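Local coordinates for cytochrome P450 268A2 Cyp268A2 (Mycobacterium marinum, PDB 6BLD), which belongs to the haem-containing cytochrome P450 family and binds (3E,5E)-6,10-dimethylundeca-3,5,9-trien-2-one in a pocket beside its haem, at residues Gly60-Ser74 / Glu330-Asp342. Sequence-based numbering, arbitrary orientation.
Sequences GFWAVTRRADIVAVS and EKVVMFYASGNWD
D342 OD2 takes two donors at the start of helix 67-74: the amide N of R67, 2.8 Å from OD2 on the anti side of the carboxylate, and a water that in turn accepts from A68 N. The CG of D342 stands trans to its backbone N (chi1 -163°), which carries the carboxylate to the helix N-terminus, where the helix dipole would favour its negative charge. Just before this, S338 OG donates to T65 O over 2.7 Å. At the far end, W62 NE1 meets E330 OE1 at 2.6 Å; the oxygen lies in the indole plane, but the N-H comes from above the carboxylate plane. R9 forms a salt bridge with the other carboxylate oxygen, OE2.

Between these ends, strands 61-64 and 331-335 pair in parallel through four backbone hydrogen bonds, running from W62 N to K331 O through to F335 N and V64 O. On the side of F61 and A63, F61 CD2 packs 3.5 Å from V333 CG2, while the F61 and F335 side chains cross at about a right angle, F61 CE2 lying 3.9 Å from F335 CZ at the edge of the F335 ring. On the other side, where V64 CG2 meets V332 CG1 between the strands, helix 67-74 covers the sheet: I70 CG2 lies 3.7 Å from M334 SD, and V73 CG1 touches M334 CE. I70 CD1 fits against G339 CA, 4.0 Å away. A water links S74 OG to Y336 OH, whose side chain approaches the haem. Strands 42-45 and 310-315 flank the pair, which lies inside the mixed beta-sheet characteristic of the cytochrome P450 fold.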
loop_
_atom_site.group_PDB
_atom_site.type_symbol
_atom_site.label_atom_id
_atom_site.label_comp_id
_atom_site.label_asym_id
_atom_site.label_seq_id
_atom_site.Cartn_x
_atom_site.Cartn_y
_atom_site.Cartn_z
ATOM N N GLY A 60 -13.858 5.714 -18.957
ATOM C CA GLY A 60 -12.421 5.610 -18.921
ATOM C C GLY A 60 -11.868 6.347 -17.714
ATOM O O GLY A 60 -12.544 6.483 -16.695
ATOM N N PHE A 61 -10.630 6.812 -17.861
ATOM C CA PHE A 61 -9.942 7.506 -16.782
ATOM C C PHE A 61 -8.816 8.344 -17.367
ATOM O O PHE A 61 -8.355 8.109 -18.487
ATOM C CB PHE A 61 -9.391 6.522 -15.742
ATOM C CG PHE A 61 -8.278 5.652 -16.258
ATOM C CD1 PHE A 61 -8.555 4.448 -16.884
ATOM C CD2 PHE A 61 -6.951 6.035 -16.116
ATOM C CE1 PHE A 61 -7.533 3.645 -17.361
ATOM C CE2 PHE A 61 -5.928 5.238 -16.591
ATOM C CZ PHE A 61 -6.220 4.042 -17.214
ATOM N N TRP A 62 -8.376 9.324 -16.583
ATOM C CA TRP A 62 -7.219 10.145 -16.911
ATOM C C TRP A 62 -5.987 9.564 -16.230
ATOM O O TRP A 62 -5.993 9.336 -15.016
ATOM C CB TRP A 62 -7.428 11.592 -16.466
ATOM C CG TRP A 62 -8.386 12.368 -17.314
ATOM C CD1 TRP A 62 -9.681 12.676 -17.016
ATOM C CD2 TRP A 62 -8.120 12.948 -18.596
ATOM N NE1 TRP A 62 -10.241 13.408 -18.036
ATOM C CE2 TRP A 62 -9.303 13.588 -19.018
ATOM C CE3 TRP A 62 -7.000 12.985 -19.432
ATOM C CZ2 TRP A 62 -9.395 14.257 -20.236
ATOM C CZ3 TRP A 62 -7.093 13.649 -20.640
ATOM C CH2 TRP A 62 -8.282 14.277 -21.030
ATOM N N ALA A 63 -4.934 9.331 -17.008
ATOM C CA ALA A 63 -3.689 8.785 -16.481
ATOM C C ALA A 63 -2.772 9.928 -16.067
ATOM O O ALA A 63 -2.416 10.776 -16.891
ATOM C CB ALA A 63 -3.009 7.893 -17.519
ATOM N N VAL A 64 -2.392 9.950 -14.791
ATOM C CA VAL A 64 -1.513 10.972 -14.232
ATOM C C VAL A 64 -0.179 10.306 -13.926
ATOM O O VAL A 64 -0.078 9.492 -12.999
ATOM C CB VAL A 64 -2.112 11.617 -12.976
ATOM C CG1 VAL A 64 -1.153 12.646 -12.407
ATOM C CG2 VAL A 64 -3.452 12.249 -13.296
ATOM N N THR A 65 0.855 10.668 -14.691
ATOM C CA THR A 65 2.130 9.968 -14.652
ATOM C C THR A 65 3.271 10.768 -14.038
ATOM O O THR A 65 4.236 10.163 -13.564
ATOM C CB THR A 65 2.540 9.544 -16.071
ATOM O OG1 THR A 65 2.560 10.694 -16.923
ATOM C CG2 THR A 65 1.559 8.521 -16.629
ATOM N N ARG A 66 3.195 12.095 -14.037
ATOM C CA ARG A 66 4.264 12.923 -13.498
ATOM C C ARG A 66 4.084 13.128 -11.999
ATOM O O ARG A 66 2.961 13.209 -11.493
ATOM C CB ARG A 66 4.312 14.276 -14.210
ATOM C CG ARG A 66 4.951 14.218 -15.589
ATOM C CD ARG A 66 5.080 15.601 -16.204
ATOM N NE ARG A 66 5.661 15.547 -17.542
ATOM C CZ ARG A 66 5.698 16.576 -18.384
ATOM N NH1 ARG A 66 5.188 17.746 -18.026
ATOM N NH2 ARG A 66 6.247 16.434 -19.583
ATOM N N ARG A 67 5.213 13.211 -11.290
ATOM C CA ARG A 67 5.165 13.332 -9.835
ATOM C C ARG A 67 4.475 14.620 -9.404
ATOM O O ARG A 67 3.645 14.608 -8.488
ATOM C CB ARG A 67 6.577 13.261 -9.254
ATOM C CG ARG A 67 6.619 13.317 -7.737
ATOM C CD ARG A 67 7.656 14.313 -7.243
ATOM N NE ARG A 67 7.393 14.732 -5.871
ATOM C CZ ARG A 67 7.005 15.954 -5.523
ATOM N NH1 ARG A 67 6.835 16.888 -6.449
ATOM N NH2 ARG A 67 6.787 16.242 -4.247
ATOM N N ALA A 68 4.804 15.741 -10.051
ATOM C CA ALA A 68 4.195 17.015 -9.680
ATOM C C ALA A 68 2.683 16.984 -9.861
ATOM O O ALA A 68 1.940 17.520 -9.030
ATOM C CB ALA A 68 4.811 18.152 -10.494
ATOM N N ASP A 69 2.206 16.358 -10.938
ATOM C CA ASP A 69 0.765 16.276 -11.159
ATOM C C ASP A 69 0.099 15.331 -10.168
ATOM O O ASP A 69 -1.048 15.561 -9.768
ATOM C CB ASP A 69 0.477 15.836 -12.595
ATOM C CG ASP A 69 0.846 16.896 -13.616
ATOM O OD1 ASP A 69 0.754 18.096 -13.285
ATOM O OD2 ASP A 69 1.224 16.529 -14.749
ATOM N N ILE A 70 0.800 14.268 -9.762
ATOM C CA ILE A 70 0.273 13.366 -8.742
ATOM C C ILE A 70 0.103 14.104 -7.421
ATOM O O ILE A 70 -0.897 13.927 -6.714
ATOM C CB ILE A 70 1.190 12.135 -8.602
ATOM C CG1 ILE A 70 1.009 11.203 -9.802
ATOM C CG2 ILE A 70 0.935 11.402 -7.288
ATOM C CD1 ILE A 70 1.956 10.033 -9.812
ATOM N N VAL A 71 1.069 14.958 -7.076
ATOM C CA VAL A 71 0.946 15.785 -5.878
ATOM C C VAL A 71 -0.219 16.756 -6.018
ATOM O O VAL A 71 -0.975 16.987 -5.065
ATOM C CB VAL A 71 2.275 16.516 -5.604
ATOM C CG1 VAL A 71 2.088 17.615 -4.571
ATOM C CG2 VAL A 71 3.340 15.524 -5.152
ATOM N N ALA A 72 -0.397 17.328 -7.214
ATOM C CA ALA A 72 -1.486 18.276 -7.431
ATOM C C ALA A 72 -2.845 17.625 -7.203
ATOM O O ALA A 72 -3.716 18.204 -6.543
ATOM C CB ALA A 72 -1.401 18.860 -8.841
ATOM N N VAL A 73 -3.045 16.420 -7.738
ATOM C CA VAL A 73 -4.313 15.723 -7.544
ATOM C C VAL A 73 -4.508 15.362 -6.076
ATOM O O VAL A 73 -5.601 15.526 -5.522
ATOM C CB VAL A 73 -4.382 14.479 -8.451
ATOM C CG1 VAL A 73 -5.576 13.604 -8.083
ATOM C CG2 VAL A 73 -4.448 14.892 -9.916
ATOM N N SER A 74 -3.449 14.880 -5.419
ATOM C CA SER A 74 -3.576 14.423 -4.038
ATOM C C SER A 74 -3.926 15.567 -3.093
ATOM O O SER A 74 -4.764 15.404 -2.198
ATOM C CB SER A 74 -2.279 13.746 -3.590
ATOM O OG SER A 74 -1.828 12.813 -4.554
ATOM N N GLU A 330 -15.233 12.783 -13.943
ATOM C CA GLU A 330 -14.313 11.874 -14.610
ATOM C C GLU A 330 -13.306 11.306 -13.616
ATOM O O GLU A 330 -12.923 11.961 -12.643
ATOM C CB GLU A 330 -13.588 12.585 -15.754
ATOM C CG GLU A 330 -14.513 12.995 -16.896
ATOM C CD GLU A 330 -13.765 13.451 -18.135
ATOM O OE1 GLU A 330 -12.735 14.144 -17.995
ATOM O OE2 GLU A 330 -14.215 13.125 -19.255
ATOM N N LYS A 331 -12.885 10.069 -13.869
ATOM C CA LYS A 331 -11.931 9.397 -12.999
ATOM C C LYS A 331 -10.508 9.841 -13.317
ATOM O O LYS A 331 -10.145 10.035 -14.479
ATOM C CB LYS A 331 -12.050 7.881 -13.148
ATOM C CG LYS A 331 -13.341 7.305 -12.591
ATOM C CD LYS A 331 -13.372 5.790 -12.719
ATOM C CE LYS A 331 -14.702 5.224 -12.251
ATOM N NZ LYS A 331 -14.707 3.735 -12.269
ATOM N N VAL A 332 -9.702 9.996 -12.268
ATOM C CA VAL A 332 -8.326 10.471 -12.374
ATOM C C VAL A 332 -7.445 9.516 -11.581
ATOM O O VAL A 332 -7.578 9.425 -10.357
ATOM C CB VAL A 332 -8.178 11.911 -11.853
ATOM C CG1 VAL A 332 -6.728 12.347 -11.902
ATOM C CG2 VAL A 332 -9.054 12.866 -12.660
ATOM N N VAL A 333 -6.549 8.813 -12.269
ATOM C CA VAL A 333 -5.756 7.744 -11.670
ATOM C C VAL A 333 -4.315 8.210 -11.518
ATOM O O VAL A 333 -3.706 8.698 -12.477
ATOM C CB VAL A 333 -5.827 6.457 -12.507
ATOM C CG1 VAL A 333 -4.948 5.371 -11.894
ATOM C CG2 VAL A 333 -7.269 5.988 -12.617
ATOM N N MET A 334 -3.769 8.043 -10.317
ATOM C CA MET A 334 -2.393 8.403 -10.004
ATOM C C MET A 334 -1.522 7.156 -10.072
ATOM O O MET A 334 -1.813 6.153 -9.411
ATOM C CB MET A 334 -2.317 9.027 -8.610
ATOM C CG MET A 334 -3.079 10.330 -8.474
ATOM S SD MET A 334 -2.724 11.152 -6.918
ATOM C CE MET A 334 -4.169 10.803 -5.955
ATOM N N PHE A 335 -0.466 7.212 -10.877
ATOM C CA PHE A 335 0.445 6.082 -11.055
ATOM C C PHE A 335 1.722 6.382 -10.277
ATOM O O PHE A 335 2.662 6.992 -10.789
ATOM C CB PHE A 335 0.708 5.829 -12.534
ATOM C CG PHE A 335 -0.493 5.311 -13.272
ATOM C CD1 PHE A 335 -0.782 3.957 -13.279
ATOM C CD2 PHE A 335 -1.339 6.176 -13.948
ATOM C CE1 PHE A 335 -1.890 3.470 -13.953
ATOM C CE2 PHE A 335 -2.448 5.698 -14.624
ATOM C CZ PHE A 335 -2.724 4.341 -14.626
ATOM N N TYR A 336 1.746 5.935 -9.017
ATOM C CA TYR A 336 2.842 6.278 -8.116
ATOM C C TYR A 336 4.180 5.731 -8.600
ATOM O O TYR A 336 5.220 6.361 -8.379
ATOM C CB TYR A 336 2.539 5.760 -6.712
ATOM C CG TYR A 336 1.254 6.291 -6.119
ATOM C CD1 TYR A 336 0.247 5.428 -5.707
ATOM C CD2 TYR A 336 1.052 7.656 -5.964
ATOM C CE1 TYR A 336 -0.927 5.910 -5.158
ATOM C CE2 TYR A 336 -0.116 8.147 -5.417
ATOM C CZ TYR A 336 -1.101 7.272 -5.015
ATOM O OH TYR A 336 -2.263 7.763 -4.467
ATOM N N ALA A 337 4.180 4.561 -9.246
ATOM C CA ALA A 337 5.426 4.021 -9.780
ATOM C C ALA A 337 5.982 4.900 -10.891
ATOM O O ALA A 337 7.204 5.022 -11.036
ATOM C CB ALA A 337 5.214 2.594 -10.288
ATOM N N SER A 338 5.104 5.515 -11.687
ATOM C CA SER A 338 5.567 6.462 -12.695
ATOM C C SER A 338 6.083 7.740 -12.048
ATOM O O SER A 338 7.118 8.278 -12.461
ATOM C CB SER A 338 4.440 6.773 -13.679
ATOM O OG SER A 338 4.836 7.777 -14.597
ATOM N N GLY A 339 5.379 8.236 -11.029
ATOM C CA GLY A 339 5.826 9.435 -10.343
ATOM C C GLY A 339 7.145 9.256 -9.621
ATOM O O GLY A 339 7.929 10.204 -9.509
ATOM N N ASN A 340 7.414 8.049 -9.122
ATOM C CA ASN A 340 8.671 7.787 -8.434
ATOM C C ASN A 340 9.821 7.496 -9.388
ATOM O O ASN A 340 10.971 7.420 -8.941
ATOM C CB ASN A 340 8.498 6.627 -7.450
ATOM C CG ASN A 340 7.796 7.052 -6.176
ATOM O OD1 ASN A 340 7.763 8.237 -5.841
ATOM N ND2 ASN A 340 7.228 6.089 -5.460
ATOM N N TRP A 341 9.542 7.327 -10.682
ATOM C CA TRP A 341 10.574 7.226 -11.705
ATOM C C TRP A 341 10.623 8.472 -12.583
ATOM O O TRP A 341 11.224 8.448 -13.663
ATOM C CB TRP A 341 10.357 5.977 -12.562
ATOM C CG TRP A 341 11.241 4.828 -12.172
ATOM C CD1 TRP A 341 12.284 4.316 -12.887
ATOM C CD2 TRP A 341 11.163 4.056 -10.968
ATOM N NE1 TRP A 341 12.857 3.269 -12.206
ATOM C CE2 TRP A 341 12.187 3.090 -11.024
ATOM C CE3 TRP A 341 10.323 4.084 -9.849
ATOM C CZ2 TRP A 341 12.396 2.163 -10.004
ATOM C CZ3 TRP A 341 10.532 3.163 -8.838
ATOM C CH2 TRP A 341 11.559 2.216 -8.922
ATOM N N ASP A 342 10.004 9.561 -12.132
ATOM C CA ASP A 342 9.925 10.794 -12.908
ATOM C C ASP A 342 11.306 11.434 -13.000
ATOM O O ASP A 342 11.862 11.878 -11.991
ATOM C CB ASP A 342 8.922 11.747 -12.261
ATOM C CG ASP A 342 8.472 12.850 -13.199
ATOM O OD1 ASP A 342 9.116 13.042 -14.252
ATOM O OD2 ASP A 342 7.470 13.526 -12.880
HETATM O O HOH W 1 -14.013 8.683 -16.064
HETATM O O HOH W 2 7.078 16.071 -11.727
HETATM O O HOH W 3 -2.034 10.262 -3.204
#